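PDB 1YJ7: escJ, which is a lipoprotein of the YscJ family that probably forms part of the ring-shaped platform on which the type III secretion system assembles. Local coordinates for residues 18-23 with 51-56; 90-95 with 108-113; 5-10 with 37-42. The protein carries 3 engineered substitutions. All blocks are in the same frame, centred on the assembly; numbering follows the deposited sequence.

Contact 1: 18-23 with 51-56; sequences QALLLS and ITILNN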
ATOM      1  N   GLN D  18     -11.969  -6.652 -26.622  1.00 13.38           N
ATOM      2  CA  GLN D  18     -12.490  -6.025 -27.824  1.00 13.95           C
ATOM      3  C   GLN D  18     -13.960  -6.360 -28.004  1.00 13.51           C
ATOM      4  O   GLN D  18     -14.770  -5.470 -28.209  1.00 14.23           O
ATOM      5  CB  GLN D  18     -11.664  -6.489 -29.040  1.00 14.55           C
ATOM      6  CG  GLN D  18     -12.118  -5.919 -30.368  1.00 15.69           C
ATOM      7  CD  GLN D  18     -11.363  -6.480 -31.550  1.00 18.26           C
ATOM      8  OE1 GLN D  18     -11.614  -6.091 -32.708  1.00 24.66           O
ATOM      9  NE2 GLN D  18     -10.482  -7.405 -31.293  1.00 14.64           N
ATOM     10  N   ALA D  19     -14.315  -7.646 -27.923  1.00 14.04           N
ATOM     11  CA  ALA D  19     -15.713  -8.051 -28.027  1.00 14.08           C
ATOM     12  C   ALA D  19     -16.600  -7.390 -26.967  1.00 14.71           C
ATOM     13  O   ALA D  19     -17.717  -6.955 -27.250  1.00 15.11           O
ATOM     14  CB  ALA D  19     -15.837  -9.578 -27.954  1.00 13.46           C
ATOM     15  N   LEU D  20     -16.099  -7.313 -25.736  1.00 14.65           N
ATOM     16  CA  LEU D  20     -16.845  -6.699 -24.659  1.00 15.47           C
ATOM     17  C   LEU D  20     -17.134  -5.231 -24.990  1.00 15.23           C
ATOM     18  O   LEU D  20     -18.265  -4.756 -24.826  1.00 16.12           O
ATOM     19  CB  LEU D  20     -16.073  -6.827 -23.339  1.00 15.06           C
ATOM     20  CG  LEU D  20     -16.581  -6.045 -22.128  1.00 17.82           C
ATOM     21  CD1 LEU D  20     -18.011  -6.485 -21.749  1.00 20.07           C
ATOM     22  CD2 LEU D  20     -15.617  -6.255 -20.995  1.00 19.31           C
ATOM     23  N   LEU D  21     -16.113  -4.518 -25.454  1.00 15.83           N
ATOM     24  CA  LEU D  21     -16.252  -3.095 -25.765  1.00 15.89           C
ATOM     25  C   LEU D  21     -17.182  -2.882 -26.960  1.00 16.74           C
ATOM     26  O   LEU D  21     -18.071  -2.027 -26.912  1.00 16.96           O
ATOM     27  CB  LEU D  21     -14.893  -2.440 -25.993  1.00 15.58           C
ATOM     28  CG  LEU D  21     -14.046  -2.319 -24.716  1.00 16.68           C
ATOM     29  CD1 LEU D  21     -12.671  -1.842 -25.066  1.00 17.32           C
ATOM     30  CD2 LEU D  21     -14.691  -1.396 -23.700  1.00 16.27           C
ATOM     31  N   LEU D  22     -17.011  -3.688 -28.007  1.00 17.75           N
ATOM     32  CA  LEU D  22     -17.856  -3.576 -29.205  1.00 18.05           C
ATOM     33  C   LEU D  22     -19.321  -3.842 -28.888  1.00 19.22           C
ATOM     34  O   LEU D  22     -20.214  -3.177 -29.437  1.00 19.78           O
ATOM     35  CB  LEU D  22     -17.370  -4.523 -30.300  1.00 17.80           C
ATOM     36  CG  LEU D  22     -16.083  -4.144 -31.008  1.00 17.49           C
ATOM     37  CD1 LEU D  22     -15.656  -5.266 -31.935  1.00 16.76           C
ATOM     38  CD2 LEU D  22     -16.218  -2.831 -31.782  1.00 18.45           C
ATOM     39  N   SER D  23     -19.578  -4.757 -27.960  1.00 20.03           N
ATOM     40  CA  SER D  23     -20.942  -5.108 -27.593  1.00 21.22           C
ATOM     41  C   SER D  23     -21.624  -3.991 -26.790  1.00 22.05           C
ATOM     42  O   SER D  23     -22.841  -3.974 -26.661  1.00 22.14           O
ATOM     43  CB  SER D  23     -20.981  -6.428 -26.834  1.00 21.61           C
ATOM     44  OG  SER D  23     -20.502  -6.270 -25.518  1.00 24.31           O
ATOM     45  N   ILE D  51     -12.721   2.370 -20.016  1.00 15.80           N
ATOM     46  CA  ILE D  51     -12.043   1.979 -18.800  1.00 15.84           C
ATOM     47  C   ILE D  51     -13.037   1.515 -17.722  1.00 15.87           C
ATOM     48  O   ILE D  51     -12.744   0.567 -16.970  1.00 15.96           O
ATOM     49  CB  ILE D  51     -11.140   3.151 -18.323  1.00 16.08           C
ATOM     50  CG1 ILE D  51     -10.005   3.365 -19.337  1.00 16.70           C
ATOM     51  CG2 ILE D  51     -10.561   2.868 -16.933  1.00 16.88           C
ATOM     52  CD1 ILE D  51      -9.141   2.158 -19.621  1.00 18.89           C
ATOM     53  N   THR D  52     -14.199   2.153 -17.648  1.00 15.65           N
ATOM     54  CA  THR D  52     -15.229   1.752 -16.675  1.00 15.99           C
ATOM     55  C   THR D  52     -15.690   0.321 -16.979  1.00 16.05           C
ATOM     56  O   THR D  52     -15.748  -0.527 -16.088  1.00 15.84           O
ATOM     57  CB  THR D  52     -16.420   2.715 -16.693  1.00 16.70           C
ATOM     58  OG1 THR D  52     -15.985   4.037 -16.311  1.00 18.70           O
ATOM     59  CG2 THR D  52     -17.481   2.321 -15.638  1.00 18.87           C
ATOM     60  N   ILE D  53     -15.994   0.066 -18.244  1.00 15.58           N
ATOM     61  CA  ILE D  53     -16.445  -1.253 -18.682  1.00 15.48           C
ATOM     62  C   ILE D  53     -15.374  -2.296 -18.427  1.00 15.28           C
ATOM     63  O   ILE D  53     -15.663  -3.364 -17.886  1.00 15.69           O
ATOM     64  CB  ILE D  53     -16.852  -1.230 -20.199  1.00 15.46           C
ATOM     65  CG1 ILE D  53     -18.132  -0.428 -20.384  1.00 16.79           C
ATOM     66  CG2 ILE D  53     -17.066  -2.679 -20.729  1.00 15.75           C
ATOM     67  CD1 ILE D  53     -18.381   0.021 -21.816  1.00 17.64           C
ATOM     68  N   LEU D  54     -14.122  -1.998 -18.776  1.00 15.49           N
ATOM     69  CA  LEU D  54     -13.064  -2.970 -18.540  1.00 16.03           C
ATOM     70  C   LEU D  54     -12.847  -3.202 -17.045  1.00 16.11           C
ATOM     71  O   LEU D  54     -12.728  -4.340 -16.600  1.00 16.01           O
ATOM     72  CB  LEU D  54     -11.773  -2.552 -19.191  1.00 15.66           C
ATOM     73  CG  LEU D  54     -11.833  -2.493 -20.714  1.00 16.21           C
ATOM     74  CD1 LEU D  54     -10.512  -1.958 -21.243  1.00 18.09           C
ATOM     75  CD2 LEU D  54     -12.172  -3.847 -21.329  1.00 16.43           C
ATOM     76  N   ASN D  55     -12.829  -2.127 -16.286  1.00 16.70           N
ATOM     77  CA  ASN D  55     -12.668  -2.233 -14.826  1.00 17.33           C
ATOM     78  C   ASN D  55     -13.763  -3.081 -14.174  1.00 17.09           C
ATOM     79  O   ASN D  55     -13.460  -3.984 -13.382  1.00 17.12           O
ATOM     80  CB  ASN D  55     -12.337  -0.877 -14.197  0.50 18.16           C
ATOM     81  CG  ASN D  55     -10.836  -0.522 -14.380  0.50 20.46           C
ATOM     82  OD1 ASN D  55     -10.390  -0.170 -15.480  0.50 24.28           O
ATOM     83  ND2 ASN D  55     -10.043  -0.706 -13.318  0.50 23.63           N
ATOM     84  N   ASN D  56     -15.013  -2.821 -14.559  1.00 16.86           N
ATOM     85  CA  ASN D  56     -16.174  -3.487 -13.966  1.00 17.23           C
ATOM     86  C   ASN D  56     -16.180  -4.978 -14.306  1.00 17.32           C
ATOM     87  O   ASN D  56     -16.775  -5.775 -13.603  1.00 17.42           O
ATOM     88  CB  ASN D  56     -17.472  -2.837 -14.424  1.00 17.48           C
ATOM     89  CG  ASN D  56     -17.718  -1.471 -13.792  1.00 18.92           C
ATOM     90  OD1 ASN D  56     -16.921  -0.981 -12.994  1.00 19.46           O
ATOM     91  ND2 ASN D  56     -18.833  -0.850 -14.157  1.00 20.75           N
TER
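Leu-20 and Leu-21 meet Ile-53 and Leu-54 between the two helices of the N-terminal part of the chain. Four aliphatic side chains carry the contact. CG2 of Ile-53 reaches across to both leucines: this methyl lies 3.7 Å from CG of Leu-20 and 4.0 Å from CD2 of Leu-21. The side chains of Leu-20 and Ile-53 run past each other in opposite directions. CG of Leu-20 is trans to its backbone N (chi1 170°), which extends the branch toward the other helix. Leu-54 approaches with its CD2, 4.2 Å from CG of Leu-21, and these two side chains cross nearly at right angles. The axes of the short segments come within 10.3 Å, at 126° between their N-to-C directions. The chain order here is beta-alpha-beta-beta-alpha. Helices 11-23 and 47-56 lie against the antiparallel sheet formed by strands 3-9, 38-42 and 28-32. Leu-21 and Leu-54 are buried and both also touch Leu-5 of strand 3-9. Leu-20 and Ile-53 are only partly buried. Leu-20 also packs on Phe-59, and Ile-53 on Asn-24. At the end of 18-23, the hydroxyl OG of Ser-23 donates to the backbone O of Leu-20 at 2.8 Å. The same carbonyl accepts a hydrogen bond from the side-chain amide of Asn-24.

Contact 2: 90-95 with 108-113; sequences LKEQDI and CSVSLN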
ATOM      1  N   LEU D  90      -0.221 -30.531  -8.362  1.00 14.39           N
ATOM      2  CA  LEU D  90      -0.489 -31.507  -9.417  1.00 15.16           C
ATOM      3  C   LEU D  90      -1.867 -32.143  -9.298  1.00 13.92           C
ATOM      4  O   LEU D  90      -2.556 -32.301 -10.308  1.00 13.11           O
ATOM      5  CB  LEU D  90       0.580 -32.601  -9.446  1.00 15.72           C
ATOM      6  CG  LEU D  90       0.435 -33.668 -10.533  1.00 21.00           C
ATOM      7  CD1 LEU D  90       0.646 -33.060 -11.891  1.00 24.52           C
ATOM      8  CD2 LEU D  90       1.422 -34.826 -10.286  1.00 25.10           C
ATOM      9  N   LYS D  91      -2.270 -32.539  -8.091  1.00 12.95           N
ATOM     10  CA  LYS D  91      -3.590 -33.092  -7.887  1.00 13.03           C
ATOM     11  C   LYS D  91      -4.682 -32.072  -8.216  1.00 12.40           C
ATOM     12  O   LYS D  91      -5.645 -32.399  -8.894  1.00 11.95           O
ATOM     13  CB  LYS D  91      -3.776 -33.609  -6.457  1.00 13.37           C
ATOM     14  CG  LYS D  91      -5.139 -34.266  -6.190  1.00 15.01           C
ATOM     15  CD  LYS D  91      -5.416 -35.532  -7.058  1.00 16.44           C
ATOM     16  CE  LYS D  91      -4.469 -36.679  -6.739  1.00 17.64           C
ATOM     17  NZ  LYS D  91      -4.889 -37.980  -7.390  1.00 14.46           N
ATOM     18  N   GLU D  92      -4.526 -30.841  -7.745  1.00 12.50           N
ATOM     19  CA  GLU D  92      -5.500 -29.791  -8.071  1.00 12.29           C
ATOM     20  C   GLU D  92      -5.662 -29.638  -9.592  1.00 12.58           C
ATOM     21  O   GLU D  92      -6.795 -29.537 -10.107  1.00 13.12           O
ATOM     22  CB  GLU D  92      -5.045 -28.448  -7.481  1.00 13.10           C
ATOM     23  CG  GLU D  92      -5.224 -28.357  -5.977  1.00 13.36           C
ATOM     24  CD  GLU D  92      -4.553 -27.127  -5.383  1.00 16.83           C
ATOM     25  OE1 GLU D  92      -4.738 -26.901  -4.171  1.00 15.02           O
ATOM     26  OE2 GLU D  92      -3.863 -26.385  -6.138  1.00 16.85           O
ATOM     27  N   GLN D  93      -4.537 -29.621 -10.294  1.00 13.24           N
ATOM     28  CA  GLN D  93      -4.521 -29.482 -11.752  1.00 13.41           C
ATOM     29  C   GLN D  93      -5.144 -30.676 -12.446  1.00 13.63           C
ATOM     30  O   GLN D  93      -5.889 -30.509 -13.419  1.00 13.38           O
ATOM     31  CB  GLN D  93      -3.094 -29.226 -12.226  1.00 14.49           C
ATOM     32  CG  GLN D  93      -2.551 -27.868 -11.750  1.00 15.21           C
ATOM     33  CD  GLN D  93      -3.149 -26.680 -12.504  1.00 17.47           C
ATOM     34  OE1 GLN D  93      -3.730 -25.765 -11.898  1.00 22.16           O
ATOM     35  NE2 GLN D  93      -2.999 -26.682 -13.800  1.00 12.66           N
ATOM     36  N   ASP D  94      -4.876 -31.884 -11.933  1.00 13.26           N
ATOM     37  CA  ASP D  94      -5.472 -33.096 -12.470  1.00 13.37           C
ATOM     38  C   ASP D  94      -6.997 -33.084 -12.325  1.00 12.92           C
ATOM     39  O   ASP D  94      -7.721 -33.506 -13.223  1.00 11.34           O
ATOM     40  CB  ASP D  94      -4.951 -34.338 -11.729  1.00 14.15           C
ATOM     41  CG  ASP D  94      -3.511 -34.693 -12.061  1.00 16.45           C
ATOM     42  OD1 ASP D  94      -2.905 -34.152 -13.029  1.00 15.71           O
ATOM     43  OD2 ASP D  94      -2.912 -35.568 -11.380  1.00 16.63           O
ATOM     44  N   ILE D  95      -7.493 -32.594 -11.191  1.00 11.92           N
ATOM     45  CA  ILE D  95      -8.936 -32.538 -10.963  1.00 11.55           C
ATOM     46  C   ILE D  95      -9.579 -31.468 -11.843  1.00 12.17           C
ATOM     47  O   ILE D  95     -10.626 -31.697 -12.430  1.00 11.85           O
ATOM     48  CB  ILE D  95      -9.261 -32.328  -9.457  1.00 12.08           C
ATOM     49  CG1 ILE D  95      -8.776 -33.555  -8.655  1.00 11.40           C
ATOM     50  CG2 ILE D  95     -10.724 -32.126  -9.287  1.00 12.23           C
ATOM     51  CD1 ILE D  95      -8.831 -33.309  -7.116  1.00 12.61           C
ATOM     52  N   CYS D 108     -12.605 -23.720 -14.148  1.00 13.84           N
ATOM     53  CA  CYS D 108     -12.645 -24.524 -12.922  1.00 15.25           C
ATOM     54  C   CYS D 108     -11.459 -24.146 -12.049  1.00 14.79           C
ATOM     55  O   CYS D 108     -10.331 -23.999 -12.551  1.00 15.67           O
ATOM     56  CB  CYS D 108     -12.571 -26.046 -13.257  1.00 15.99           C
ATOM     57  SG  CYS D 108     -12.738 -27.110 -11.815  1.00 21.47           S
ATOM     58  N   SER D 109     -11.685 -23.990 -10.742  1.00 13.60           N
ATOM     59  CA  SER D 109     -10.611 -23.882  -9.786  1.00 13.45           C
ATOM     60  C   SER D 109     -10.845 -24.858  -8.658  1.00 13.23           C
ATOM     61  O   SER D 109     -11.957 -24.984  -8.177  1.00 12.90           O
ATOM     62  CB  SER D 109     -10.505 -22.471  -9.204  1.00 13.90           C
ATOM     63  OG  SER D 109      -9.916 -21.574 -10.117  1.00 16.20           O
ATOM     64  N   VAL D 110      -9.784 -25.548  -8.265  1.00 12.81           N
ATOM     65  CA  VAL D 110      -9.814 -26.471  -7.137  1.00 13.36           C
ATOM     66  C   VAL D 110      -8.696 -26.082  -6.190  1.00 13.71           C
ATOM     67  O   VAL D 110      -7.531 -25.943  -6.599  1.00 13.64           O
ATOM     68  CB  VAL D 110      -9.608 -27.937  -7.594  1.00 13.52           C
ATOM     69  CG1 VAL D 110      -9.533 -28.860  -6.379  1.00 15.09           C
ATOM     70  CG2 VAL D 110     -10.725 -28.349  -8.515  1.00 14.41           C
ATOM     71  N   SER D 111      -9.043 -25.891  -4.913  1.00 13.78           N
ATOM     72  CA  SER D 111      -8.047 -25.704  -3.876  1.00 13.53           C
ATOM     73  C   SER D 111      -8.207 -26.829  -2.863  1.00 13.97           C
ATOM     74  O   SER D 111      -9.286 -26.979  -2.268  1.00 14.14           O
ATOM     75  CB  SER D 111      -8.197 -24.338  -3.192  1.00 14.63           C
ATOM     76  OG  SER D 111      -7.172 -24.163  -2.221  1.00 14.15           O
ATOM     77  N   LEU D 112      -7.146 -27.624  -2.694  1.00 14.18           N
ATOM     78  CA  LEU D 112      -7.134 -28.777  -1.798  1.00 15.53           C
ATOM     79  C   LEU D 112      -6.394 -28.510  -0.494  1.00 16.08           C
ATOM     80  O   LEU D 112      -5.329 -27.904  -0.500  1.00 16.50           O
ATOM     81  CB  LEU D 112      -6.439 -29.964  -2.457  1.00 15.77           C
ATOM     82  CG  LEU D 112      -7.127 -30.563  -3.667  1.00 18.12           C
ATOM     83  CD1 LEU D 112      -6.245 -31.676  -4.198  1.00 19.63           C
ATOM     84  CD2 LEU D 112      -8.532 -31.079  -3.347  1.00 19.19           C
ATOM     85  N   ASN D 113      -6.968 -29.042   0.580  1.00 17.18           N
ATOM     86  CA  ASN D 113      -6.374 -29.081   1.915  1.00 18.49           C
ATOM     87  C   ASN D 113      -6.214 -30.567   2.260  1.00 18.93           C
ATOM     88  O   ASN D 113      -7.173 -31.194   2.657  1.00 19.10           O
ATOM     89  CB  ASN D 113      -7.330 -28.392   2.895  1.00 19.12           C
ATOM     90  CG  ASN D 113      -7.056 -28.750   4.359  1.00 20.04           C
ATOM     91  OD1 ASN D 113      -5.901 -28.904   4.753  1.00 23.76           O
ATOM     92  ND2 ASN D 113      -8.123 -28.912   5.148  1.00 21.76           N
TER
HETATM   93  O   HOH W   1      -4.553 -24.577  -2.925  1.00 17.84           O
HETATM   94  O   HOH W   2      -5.830 -23.892  -6.077  1.00 21.34           O
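A buried helix-on-strand contact joins Glu-92 and Ile-95 of helix 80-99 to Val-110 and Leu-112 of strand 105-113. It lies in the C-terminal part of the chain, whose helix-strand-strand-helix-strand order is that of a ring-building motif. Its centre is polar. OE1 of Glu-92 accepts the backbone N-H of Leu-112 at 2.9 Å, and the bond is almost straight (176°). The donor meets the anti side of the carboxylate, 25° out of its plane. CG of Glu-92 is trans to the carbonyl carbon (chi1 -74°), and the extended chain beyond it carries the acid to the strand. Two waters also lie at the carboxylate. Water 1 lies 2.6 Å from OE1 of Glu-92 and also hydrogen-bonds to OG of Ser-111. Water 2 is 2.7 Å from the backbone O of Val-110 and makes a weak bond to OE2 of Glu-92. The N-H of Leu-112 is thus the direct grip of the strand on the buried acid.

Apolar groups flank it. CG of Glu-92 packs 3.7 Å from CG of Leu-112, the two side chains running in opposite directions. CG2 of Ile-95 meets CG2 of Val-110 at 3.9 Å, the side chains crossing at about a right angle. CG of Lys-91 presses on CD1 of Leu-112 at 3.4 Å, a tight fit. The Lys-91 chain bends away and its NZ bonds to the backbone O of Ser-150. Ile-95 also touches Val-147 and Ser-150 of helix 140-150. Strand 105-113 pairs with strand 123-130, while Lys-91 of the second subunit bonds to O of Leu-112 and Lys-101 of the second subunit to OG of Ser-109.

Contact 3: 5-10 with 37-42; sequences LYTGLT and NMTLSV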
ATOM      1  N   LEU D   5      -5.356   1.871 -24.921  1.00 21.93           N
ATOM      2  CA  LEU D   5      -5.813   1.165 -23.724  1.00 21.33           C
ATOM      3  C   LEU D   5      -4.667   0.298 -23.193  1.00 20.89           C
ATOM      4  O   LEU D   5      -4.097   0.588 -22.133  1.00 20.08           O
ATOM      5  CB  LEU D   5      -7.058   0.311 -24.024  1.00 20.89           C
ATOM      6  CG  LEU D   5      -8.336   1.070 -24.353  1.00 21.30           C
ATOM      7  CD1 LEU D   5      -9.484   0.131 -24.642  1.00 23.15           C
ATOM      8  CD2 LEU D   5      -8.706   2.042 -23.266  1.00 24.30           C
ATOM      9  N   TYR D   6      -4.319  -0.752 -23.942  1.00 20.09           N
ATOM     10  CA  TYR D   6      -3.278  -1.708 -23.563  1.00 19.97           C
ATOM     11  C   TYR D   6      -2.516  -2.211 -24.774  1.00 20.72           C
ATOM     12  O   TYR D   6      -3.078  -2.312 -25.872  1.00 20.77           O
ATOM     13  CB  TYR D   6      -3.854  -2.916 -22.808  1.00 20.20           C
ATOM     14  CG  TYR D   6      -4.510  -2.520 -21.524  1.00 18.97           C
ATOM     15  CD1 TYR D   6      -5.886  -2.366 -21.423  1.00 17.77           C
ATOM     16  CD2 TYR D   6      -3.736  -2.210 -20.411  1.00 20.76           C
ATOM     17  CE1 TYR D   6      -6.479  -1.960 -20.227  1.00 18.21           C
ATOM     18  CE2 TYR D   6      -4.321  -1.799 -19.232  1.00 19.71           C
ATOM     19  CZ  TYR D   6      -5.669  -1.669 -19.134  1.00 18.50           C
ATOM     20  OH  TYR D   6      -6.200  -1.238 -17.925  1.00 19.89           O
ATOM     21  N   THR D   7      -1.243  -2.510 -24.543  1.00 21.01           N
ATOM     22  CA  THR D   7      -0.354  -3.176 -25.486  1.00 21.53           C
ATOM     23  C   THR D   7       0.051  -4.522 -24.899  1.00 21.43           C
ATOM     24  O   THR D   7      -0.216  -4.821 -23.738  1.00 21.35           O
ATOM     25  CB  THR D   7       0.911  -2.323 -25.728  1.00 22.07           C
ATOM     26  OG1 THR D   7       1.696  -2.284 -24.527  1.00 21.57           O
ATOM     27  CG2 THR D   7       0.568  -0.864 -25.990  1.00 23.42           C
ATOM     28  N   GLY D   8       0.686  -5.351 -25.718  1.00 21.57           N
ATOM     29  CA  GLY D   8       1.264  -6.598 -25.253  1.00 21.99           C
ATOM     30  C   GLY D   8       0.267  -7.668 -24.912  1.00 21.81           C
ATOM     31  O   GLY D   8       0.565  -8.577 -24.145  1.00 22.26           O
ATOM     32  N   LEU D   9      -0.941  -7.563 -25.466  1.00 21.42           N
ATOM     33  CA  LEU D   9      -2.012  -8.462 -25.088  1.00 21.10           C
ATOM     34  C   LEU D   9      -1.930  -9.750 -25.888  1.00 20.33           C
ATOM     35  O   LEU D   9      -1.600  -9.735 -27.078  1.00 20.42           O
ATOM     36  CB  LEU D   9      -3.386  -7.823 -25.338  1.00 20.96           C
ATOM     37  CG  LEU D   9      -3.717  -6.551 -24.556  1.00 21.17           C
ATOM     38  CD1 LEU D   9      -5.019  -5.940 -25.059  1.00 20.20           C
ATOM     39  CD2 LEU D   9      -3.771  -6.862 -23.063  1.00 20.80           C
ATOM     40  N   THR D  10      -2.269 -10.853 -25.246  1.00 19.56           N
ATOM     41  CA  THR D  10      -2.452 -12.108 -25.969  1.00 19.54           C
ATOM     42  C   THR D  10      -3.670 -11.987 -26.872  1.00 17.91           C
ATOM     43  O   THR D  10      -4.496 -11.088 -26.714  1.00 16.82           O
ATOM     44  CB  THR D  10      -2.650 -13.301 -25.028  1.00 19.30           C
ATOM     45  OG1 THR D  10      -3.868 -13.140 -24.314  1.00 19.65           O
ATOM     46  CG2 THR D  10      -1.543 -13.388 -23.959  1.00 22.41           C
ATOM     47  N   ASN D  37       1.558  -9.848 -30.650  1.00 32.64           N
ATOM     48  CA  ASN D  37       0.749  -9.346 -29.534  1.00 31.32           C
ATOM     49  C   ASN D  37      -0.091  -8.162 -29.966  1.00 29.08           C
ATOM     50  O   ASN D  37       0.223  -7.478 -30.941  1.00 29.04           O
ATOM     51  CB  ASN D  37       1.623  -8.956 -28.345  1.00 31.58           C
ATOM     52  CG  ASN D  37       2.412 -10.127 -27.797  1.00 33.86           C
ATOM     53  OD1 ASN D  37       1.924 -11.256 -27.767  1.00 36.95           O
ATOM     54  ND2 ASN D  37       3.640  -9.863 -27.356  1.00 36.79           N
ATOM     55  N   MET D  38      -1.152  -7.906 -29.217  1.00 26.21           N
ATOM     56  CA  MET D  38      -2.170  -6.970 -29.640  1.00 24.68           C
ATOM     57  C   MET D  38      -2.190  -5.695 -28.803  1.00 23.17           C
ATOM     58  O   MET D  38      -1.939  -5.713 -27.599  1.00 22.29           O
ATOM     59  CB  MET D  38      -3.533  -7.655 -29.571  1.00 24.30           C
ATOM     60  CG  MET D  38      -3.624  -8.864 -30.475  1.00 25.06           C
ATOM     61  SD  MET D  38      -3.572  -8.417 -32.242  1.00 25.24           S
ATOM     62  CE  MET D  38      -3.696 -10.105 -32.919  1.00 28.03           C
ATOM     63  N   THR D  39      -2.544  -4.612 -29.469  1.00 22.13           N
ATOM     64  CA  THR D  39      -2.820  -3.320 -28.861  1.00 21.78           C
ATOM     65  C   THR D  39      -4.254  -2.920 -29.142  1.00 21.09           C
ATOM     66  O   THR D  39      -4.689  -2.920 -30.307  1.00 21.26           O
ATOM     67  CB  THR D  39      -1.897  -2.247 -29.476  1.00 21.42           C
ATOM     68  OG1 THR D  39      -0.544  -2.526 -29.123  1.00 22.42           O
ATOM     69  CG2 THR D  39      -2.195  -0.859 -28.904  1.00 22.28           C
ATOM     70  N   LEU D  40      -4.985  -2.543 -28.094  1.00 19.69           N
ATOM     71  CA  LEU D  40      -6.301  -1.959 -28.216  1.00 19.89           C
ATOM     72  C   LEU D  40      -6.275  -0.467 -27.949  1.00 20.45           C
ATOM     73  O   LEU D  40      -5.588  -0.028 -27.038  1.00 21.07           O
ATOM     74  CB  LEU D  40      -7.284  -2.597 -27.223  1.00 19.66           C
ATOM     75  CG  LEU D  40      -7.550  -4.077 -27.418  1.00 19.19           C
ATOM     76  CD1 LEU D  40      -8.504  -4.572 -26.336  1.00 16.87           C
ATOM     77  CD2 LEU D  40      -8.106  -4.366 -28.810  1.00 18.59           C
ATOM     78  N   SER D  41      -7.031   0.282 -28.746  1.00 21.15           N
ATOM     79  CA  SER D  41      -7.213   1.729 -28.607  1.00 22.22           C
ATOM     80  C   SER D  41      -8.663   2.105 -28.823  1.00 22.10           C
ATOM     81  O   SER D  41      -9.435   1.358 -29.405  1.00 22.37           O
ATOM     82  CB  SER D  41      -6.334   2.491 -29.616  1.00 22.15           C
ATOM     83  OG  SER D  41      -5.018   1.983 -29.629  1.00 24.81           O
ATOM     84  N   VAL D  42      -9.055   3.274 -28.338  1.00 22.51           N
ATOM     85  CA  VAL D  42     -10.422   3.745 -28.474  1.00 23.19           C
ATOM     86  C   VAL D  42     -10.396   5.228 -28.783  1.00 23.50           C
ATOM     87  O   VAL D  42      -9.403   5.898 -28.515  1.00 23.96           O
ATOM     88  CB  VAL D  42     -11.241   3.532 -27.175  1.00 23.54           C
ATOM     89  CG1 VAL D  42     -11.467   2.056 -26.931  1.00 24.76           C
ATOM     90  CG2 VAL D  42     -10.522   4.206 -25.971  1.00 24.50           C
TER
HETATM   91  O   HOH W   3       1.387  -4.840 -28.585  1.00 33.25           O
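Leu-5, Tyr-6 and Leu-9 pair with Leu-40 and Met-38 in an antiparallel ladder that contains two beta bulges. Strand 3-9 is an outermost strand of the sheet within this chain, and strand 38-42 is the central one. The first irregularity is a classic bulge. Leu-5 and Tyr-6 both face Leu-40. N of Leu-5 donates to O of Leu-40 at 2.9 Å. N of Tyr-6 reaches the same O of Leu-40 in a weak bond of 3.4 Å. In return, N of Leu-40 donates to O of Tyr-6 at 2.9 Å. The second is a G1 bulge, in which Gly-8 and Leu-9 both face Met-38. Gly-8 takes a positive phi of 72°, a conformation that suits glycine. Leu-9 and Met-38 then exchange two backbone bonds, 2.8 Å from N of Met-38 to O of Leu-9. N of Gly-8 donates instead to water 3 at 3.0 Å, which also bonds to OG1 of Thr-39.

Side chains pack across the ladder. CD1 of Leu-5 meets CG1 of Val-42 at 3.6 Å, and CD1 of Leu-9 comes 3.9 Å from CG of Leu-40. Each of these pairs crosses at about a right angle. CG of Leu-9 lies opposite its carbonyl carbon (chi1 -62°), and Leu-9 and Leu-40 both pack on Met-17 of helix 11-23. Thr-7 and Thr-39 lie side by side, pointing the same way, and OG1 of Thr-7 bonds to Glu-11 of the second subunit. Thr-10 follows as the N-cap of helix 11-23, its OG1 accepting N of Glu-13. Direct backbone bonds thus tie Leu-5 and Tyr-6 to Leu-40, and Leu-9 to Met-38. At the corner between them, water takes the amide of Gly-8, which is poorly angled toward O of Met-38.

How the contacts relate
Contacts 1 and 3 belong together. Their centres are 13 Å apart, and Leu-5 packs on Leu-21, Ile-51 and Leu-54, so helices 11-23 and 47-56 are fastened to the antiparallel sheet. Their segments alternate along the chain: strand 3-9 leads into helix 11-23, and strand 38-42 is followed by helix 47-56. Contact 2 comes later, across the chain's centre, in the mixed sheet region. Its nearest atoms are about 18 Å from those of contact 1 and about 17 Å from those of contact 3, consistent with two packing units joined by an extended linker. All three contacts touch the second subunit. A role in building a larger platform is consistent with that but inferred.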